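Local coordinates for glutamine synthetase (Streptomyces coelicolor, PDB 4BAX), which belongs to the glutamine synthetase family, with a beta-grasp domain joined to a catalytic domain, and is found here as a ten-chain assembly, at residues 189-201 / 319-331. Numbering follows the deposited sequence.
Sequences APLEVSDQLWVAR and ANVDPYVVTRLLV
P323 fits as a knob into the hole formed by S194, L197, W198 and R201. It opens helix 323-341; its segment 323-331 runs nearly antiparallel to 190-201, the axes approaching to 9.1 Å. The P323 ring lies over one face of the W198 indole, its CG 3.3 Å from W198 NE1. R201 NH1 lies over that same face, and P323 CD lies over a face of the guanidinium. L197 CD2 meets P323 CB at 3.8 Å.

D322 is the N-cap residue. With CG anti to the backbone N, its carboxylate turns OD1 to the W198 indole N-H. D322 OD1 accepts from W198 NE1 at 3.3 Å, in the indole plane, and from Y324 N, the capping bond. Both donors lie out of the carboxylate plane, on opposite faces of it. The other oxygen, OD2, is taken by T93 OG1.

The Y324 ring packs obliquely against W198, with planes 38° apart. S194 CB touches Y324 CD1 at 3.4 Å. The Y324 hydroxyl donates to D195 OD1 at 2.5 Å, with the carboxylate turned 75° from the ring. D195 also forms a salt bridge to R94 of helix 94-103. T327 OG1 sits between its backbone N and carbonyl carbon (chi1 52°), from where it bonds back to P323 O.

R201 extends from CG to NE and reaches the loop before helix 323-341. R201 NH2 donates to V321 O at 2.7 Å, in the carbonyl plane; the bond from NH1 is weak. A water joins NH1 to N320 O, and NE bonds to Q115 of strand 110-121. This packing joins two helices beside the catalytic-domain sheet. Its chemistry implies that several bonds grip R201, whereas W198 and Y324 each have one side-chain hydrogen bond across the contact and are otherwise held by packing. The buried charges of D195 and R201 are probably stabilised by their polar partners.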
loop_
_atom_site.group_PDB
_atom_site.type_symbol
_atom_site.label_atom_id
_atom_site.label_comp_id
_atom_site.label_asym_id
_atom_site.label_seq_id
_atom_site.Cartn_x
_atom_site.Cartn_y
_atom_site.Cartn_z
ATOM N N ALA A 189 46.370 16.896 20.254
ATOM C CA ALA A 189 46.878 16.341 21.507
ATOM C C ALA A 189 45.862 15.313 22.049
ATOM O O ALA A 189 44.665 15.415 21.753
ATOM C CB ALA A 189 47.092 17.470 22.507
ATOM N N PRO A 190 46.325 14.349 22.871
ATOM C CA PRO A 190 45.495 13.181 23.230
ATOM C C PRO A 190 44.150 13.537 23.871
ATOM O O PRO A 190 43.108 13.022 23.452
ATOM C CB PRO A 190 46.369 12.423 24.244
ATOM C CG PRO A 190 47.773 12.820 23.924
ATOM C CD PRO A 190 47.711 14.229 23.370
ATOM N N LEU A 191 44.159 14.454 24.830
ATOM C CA LEU A 191 42.904 14.865 25.445
ATOM C C LEU A 191 42.013 15.629 24.479
ATOM O O LEU A 191 40.802 15.399 24.421
ATOM C CB LEU A 191 43.148 15.676 26.728
ATOM C CG LEU A 191 43.668 14.853 27.912
ATOM C CD1 LEU A 191 44.358 15.734 28.954
ATOM C CD2 LEU A 191 42.519 14.066 28.550
ATOM N N GLU A 192 42.620 16.513 23.695
ATOM C CA GLU A 192 41.858 17.308 22.751
ATOM C C GLU A 192 41.252 16.433 21.626
ATOM O O GLU A 192 40.087 16.602 21.241
ATOM C CB GLU A 192 42.703 18.464 22.193
ATOM C CG GLU A 192 41.899 19.540 21.453
ATOM C CD GLU A 192 40.997 20.404 22.352
ATOM O OE1 GLU A 192 40.987 20.207 23.592
ATOM O OE2 GLU A 192 40.258 21.262 21.803
ATOM N N VAL A 193 42.030 15.484 21.123
ATOM C CA VAL A 193 41.529 14.603 20.077
ATOM C C VAL A 193 40.390 13.698 20.534
ATOM O O VAL A 193 39.422 13.474 19.793
ATOM C CB VAL A 193 42.665 13.779 19.416
ATOM C CG1 VAL A 193 43.033 12.539 20.244
ATOM C CG2 VAL A 193 42.294 13.423 17.978
ATOM N N SER A 194 40.495 13.233 21.779
ATOM C CA SER A 194 39.532 12.326 22.374
ATOM C C SER A 194 38.227 13.024 22.663
ATOM O O SER A 194 37.145 12.483 22.391
ATOM C CB SER A 194 40.104 11.730 23.665
ATOM O OG SER A 194 41.117 10.765 23.437
ATOM N N ASP A 195 38.342 14.241 23.185
ATOM C CA ASP A 195 37.189 15.062 23.508
ATOM C C ASP A 195 36.426 15.413 22.238
ATOM O O ASP A 195 35.192 15.301 22.213
ATOM C CB ASP A 195 37.613 16.343 24.233
ATOM C CG ASP A 195 38.039 16.082 25.677
ATOM O OD1 ASP A 195 37.663 15.023 26.235
ATOM O OD2 ASP A 195 38.760 16.926 26.262
ATOM N N GLN A 196 37.145 15.810 21.182
ATOM C CA GLN A 196 36.491 16.240 19.935
ATOM C C GLN A 196 35.779 15.079 19.222
ATOM O O GLN A 196 34.654 15.236 18.743
ATOM C CB GLN A 196 37.496 16.928 18.986
ATOM C CG GLN A 196 38.102 18.247 19.497
ATOM C CD GLN A 196 38.725 19.121 18.393
ATOM O OE1 GLN A 196 38.571 18.841 17.204
ATOM N NE2 GLN A 196 39.404 20.207 18.794
ATOM N N LEU A 197 36.403 13.901 19.247
ATOM C CA LEU A 197 35.849 12.694 18.633
ATOM C C LEU A 197 34.527 12.256 19.289
ATOM O O LEU A 197 33.567 11.843 18.589
ATOM C CB LEU A 197 36.876 11.552 18.677
ATOM C CG LEU A 197 36.396 10.211 18.099
ATOM C CD1 LEU A 197 35.854 10.388 16.676
ATOM C CD2 LEU A 197 37.499 9.150 18.100
ATOM N N TRP A 198 34.476 12.348 20.624
ATOM C CA TRP A 198 33.254 12.003 21.347
ATOM C C TRP A 198 32.128 12.948 20.971
ATOM O O TRP A 198 30.986 12.529 20.721
ATOM C CB TRP A 198 33.475 12.026 22.867
ATOM C CG TRP A 198 33.906 10.700 23.401
ATOM C CD1 TRP A 198 35.063 10.412 24.101
ATOM C CD2 TRP A 198 33.229 9.461 23.225
ATOM N NE1 TRP A 198 35.114 9.065 24.402
ATOM C CE2 TRP A 198 34.003 8.458 23.871
ATOM C CE3 TRP A 198 32.029 9.092 22.599
ATOM C CZ2 TRP A 198 33.607 7.112 23.902
ATOM C CZ3 TRP A 198 31.642 7.754 22.627
ATOM C CH2 TRP A 198 32.426 6.785 23.278
ATOM N N VAL A 199 32.485 14.218 20.864
ATOM C CA VAL A 199 31.529 15.229 20.497
ATOM C C VAL A 199 31.114 15.034 19.034
ATOM O O VAL A 199 29.935 15.129 18.669
ATOM C CB VAL A 199 32.083 16.632 20.753
ATOM C CG1 VAL A 199 31.148 17.666 20.163
ATOM C CG2 VAL A 199 32.274 16.861 22.255
ATOM N N ALA A 200 32.101 14.719 18.203
ATOM C CA ALA A 200 31.828 14.463 16.807
ATOM C C ALA A 200 30.921 13.216 16.625
ATOM O O ALA A 200 30.035 13.208 15.754
ATOM C CB ALA A 200 33.141 14.339 16.005
ATOM N N ARG A 201 31.127 12.187 17.457
ATOM C CA ARG A 201 30.246 11.016 17.458
ATOM C C ARG A 201 28.849 11.443 17.874
ATOM O O ARG A 201 27.840 11.066 17.259
ATOM C CB ARG A 201 30.745 9.929 18.417
ATOM C CG ARG A 201 31.836 9.022 17.846
ATOM C CD ARG A 201 32.738 8.480 18.978
ATOM N NE ARG A 201 33.714 7.496 18.505
ATOM C CZ ARG A 201 34.120 6.417 19.183
ATOM N NH1 ARG A 201 33.650 6.153 20.404
ATOM N NH2 ARG A 201 35.019 5.595 18.635
ATOM N N ALA A 319 36.071 0.692 15.166
ATOM C CA ALA A 319 35.301 1.935 15.103
ATOM C C ALA A 319 34.621 2.225 16.442
ATOM O O ALA A 319 34.292 3.383 16.723
ATOM C CB ALA A 319 34.271 1.879 13.988
ATOM N N ASN A 320 34.412 1.185 17.262
ATOM C CA ASN A 320 33.770 1.375 18.567
ATOM C C ASN A 320 34.764 1.511 19.727
ATOM O O ASN A 320 34.378 1.379 20.886
ATOM C CB ASN A 320 32.723 0.280 18.848
ATOM C CG ASN A 320 33.349 -1.097 19.010
ATOM O OD1 ASN A 320 34.549 -1.284 18.771
ATOM N ND2 ASN A 320 32.528 -2.082 19.377
ATOM N N VAL A 321 36.034 1.765 19.428
ATOM C CA VAL A 321 37.013 1.994 20.493
ATOM C C VAL A 321 36.729 3.303 21.232
ATOM O O VAL A 321 36.239 4.268 20.649
ATOM C CB VAL A 321 38.454 2.016 19.936
ATOM C CG1 VAL A 321 38.713 3.263 19.076
ATOM C CG2 VAL A 321 39.472 1.876 21.077
ATOM N N ASP A 322 36.988 3.313 22.534
ATOM C CA ASP A 322 36.991 4.545 23.318
ATOM C C ASP A 322 38.305 5.265 23.010
ATOM O O ASP A 322 39.387 4.721 23.267
ATOM C CB ASP A 322 36.914 4.209 24.815
ATOM C CG ASP A 322 36.730 5.448 25.707
ATOM O OD1 ASP A 322 37.057 6.579 25.275
ATOM O OD2 ASP A 322 36.255 5.284 26.853
ATOM N N PRO A 323 38.220 6.502 22.492
ATOM C CA PRO A 323 39.426 7.294 22.173
ATOM C C PRO A 323 40.314 7.543 23.397
ATOM O O PRO A 323 41.546 7.488 23.267
ATOM C CB PRO A 323 38.863 8.615 21.609
ATOM C CG PRO A 323 37.410 8.637 22.014
ATOM C CD PRO A 323 36.979 7.187 22.094
ATOM N N TYR A 324 39.701 7.703 24.571
ATOM C CA TYR A 324 40.449 7.924 25.804
ATOM C C TYR A 324 41.383 6.753 26.086
ATOM O O TYR A 324 42.513 6.934 26.574
ATOM C CB TYR A 324 39.490 8.105 27.001
ATOM C CG TYR A 324 38.674 9.388 26.995
ATOM C CD1 TYR A 324 39.266 10.616 26.737
ATOM C CD2 TYR A 324 37.288 9.357 27.183
ATOM C CE1 TYR A 324 38.513 11.782 26.699
ATOM C CE2 TYR A 324 36.530 10.524 27.149
ATOM C CZ TYR A 324 37.153 11.732 26.909
ATOM O OH TYR A 324 36.420 12.895 26.873
ATOM N N VAL A 325 40.887 5.555 25.791
ATOM C CA VAL A 325 41.639 4.328 25.996
ATOM C C VAL A 325 42.768 4.068 24.977
ATOM O O VAL A 325 43.919 3.844 25.363
ATOM C CB VAL A 325 40.670 3.114 26.089
ATOM C CG1 VAL A 325 41.429 1.807 26.254
ATOM C CG2 VAL A 325 39.677 3.334 27.237
ATOM N N VAL A 326 42.458 4.145 23.684
ATOM C CA VAL A 326 43.467 3.877 22.660
ATOM C C VAL A 326 44.602 4.895 22.737
ATOM O O VAL A 326 45.782 4.533 22.633
ATOM C CB VAL A 326 42.865 3.756 21.232
ATOM C CG1 VAL A 326 42.097 5.035 20.812
ATOM C CG2 VAL A 326 43.936 3.378 20.235
ATOM N N THR A 327 44.247 6.152 22.991
ATOM C CA THR A 327 45.263 7.193 23.140
ATOM C C THR A 327 46.134 6.934 24.385
ATOM O O THR A 327 47.369 7.003 24.303
ATOM C CB THR A 327 44.647 8.638 23.221
ATOM O OG1 THR A 327 43.629 8.701 24.230
ATOM C CG2 THR A 327 44.092 9.105 21.871
ATOM N N ARG A 328 45.508 6.545 25.502
ATOM C CA ARG A 328 46.256 6.297 26.747
ATOM C C ARG A 328 47.273 5.170 26.556
ATOM O O ARG A 328 48.450 5.305 26.935
ATOM C CB ARG A 328 45.302 5.951 27.898
ATOM C CG ARG A 328 45.938 6.036 29.298
ATOM C CD ARG A 328 45.837 4.744 30.107
ATOM N NE ARG A 328 44.493 4.190 30.050
ATOM C CZ ARG A 328 44.199 2.913 30.261
ATOM N NH1 ARG A 328 45.159 2.052 30.565
ATOM N NH2 ARG A 328 42.935 2.499 30.180
ATOM N N LEU A 329 46.809 4.084 25.929
ATOM C CA LEU A 329 47.590 2.879 25.719
ATOM C C LEU A 329 48.791 3.116 24.805
ATOM O O LEU A 329 49.898 2.620 25.068
ATOM C CB LEU A 329 46.699 1.785 25.129
ATOM C CG LEU A 329 45.669 1.158 26.063
ATOM C CD1 LEU A 329 44.826 0.135 25.319
ATOM C CD2 LEU A 329 46.387 0.520 27.240
ATOM N N LEU A 330 48.562 3.856 23.722
ATOM C CA LEU A 330 49.634 4.162 22.784
ATOM C C LEU A 330 50.693 5.036 23.447
ATOM O O LEU A 330 51.886 4.812 23.258
ATOM C CB LEU A 330 49.083 4.836 21.532
ATOM C CG LEU A 330 48.490 3.812 20.567
ATOM C CD1 LEU A 330 47.690 4.492 19.446
ATOM C CD2 LEU A 330 49.612 2.915 20.009
ATOM N N VAL A 331 50.261 6.024 24.222
ATOM C CA VAL A 331 51.205 6.867 24.947
ATOM C C VAL A 331 51.977 6.059 25.987
ATOM O O VAL A 331 53.201 6.165 26.075
ATOM C CB VAL A 331 50.494 8.024 25.636
ATOM C CG1 VAL A 331 51.367 8.634 26.703
ATOM C CG2 VAL A 331 50.081 9.062 24.602
HETATM O O HOH W 1 33.059 3.641 22.015
#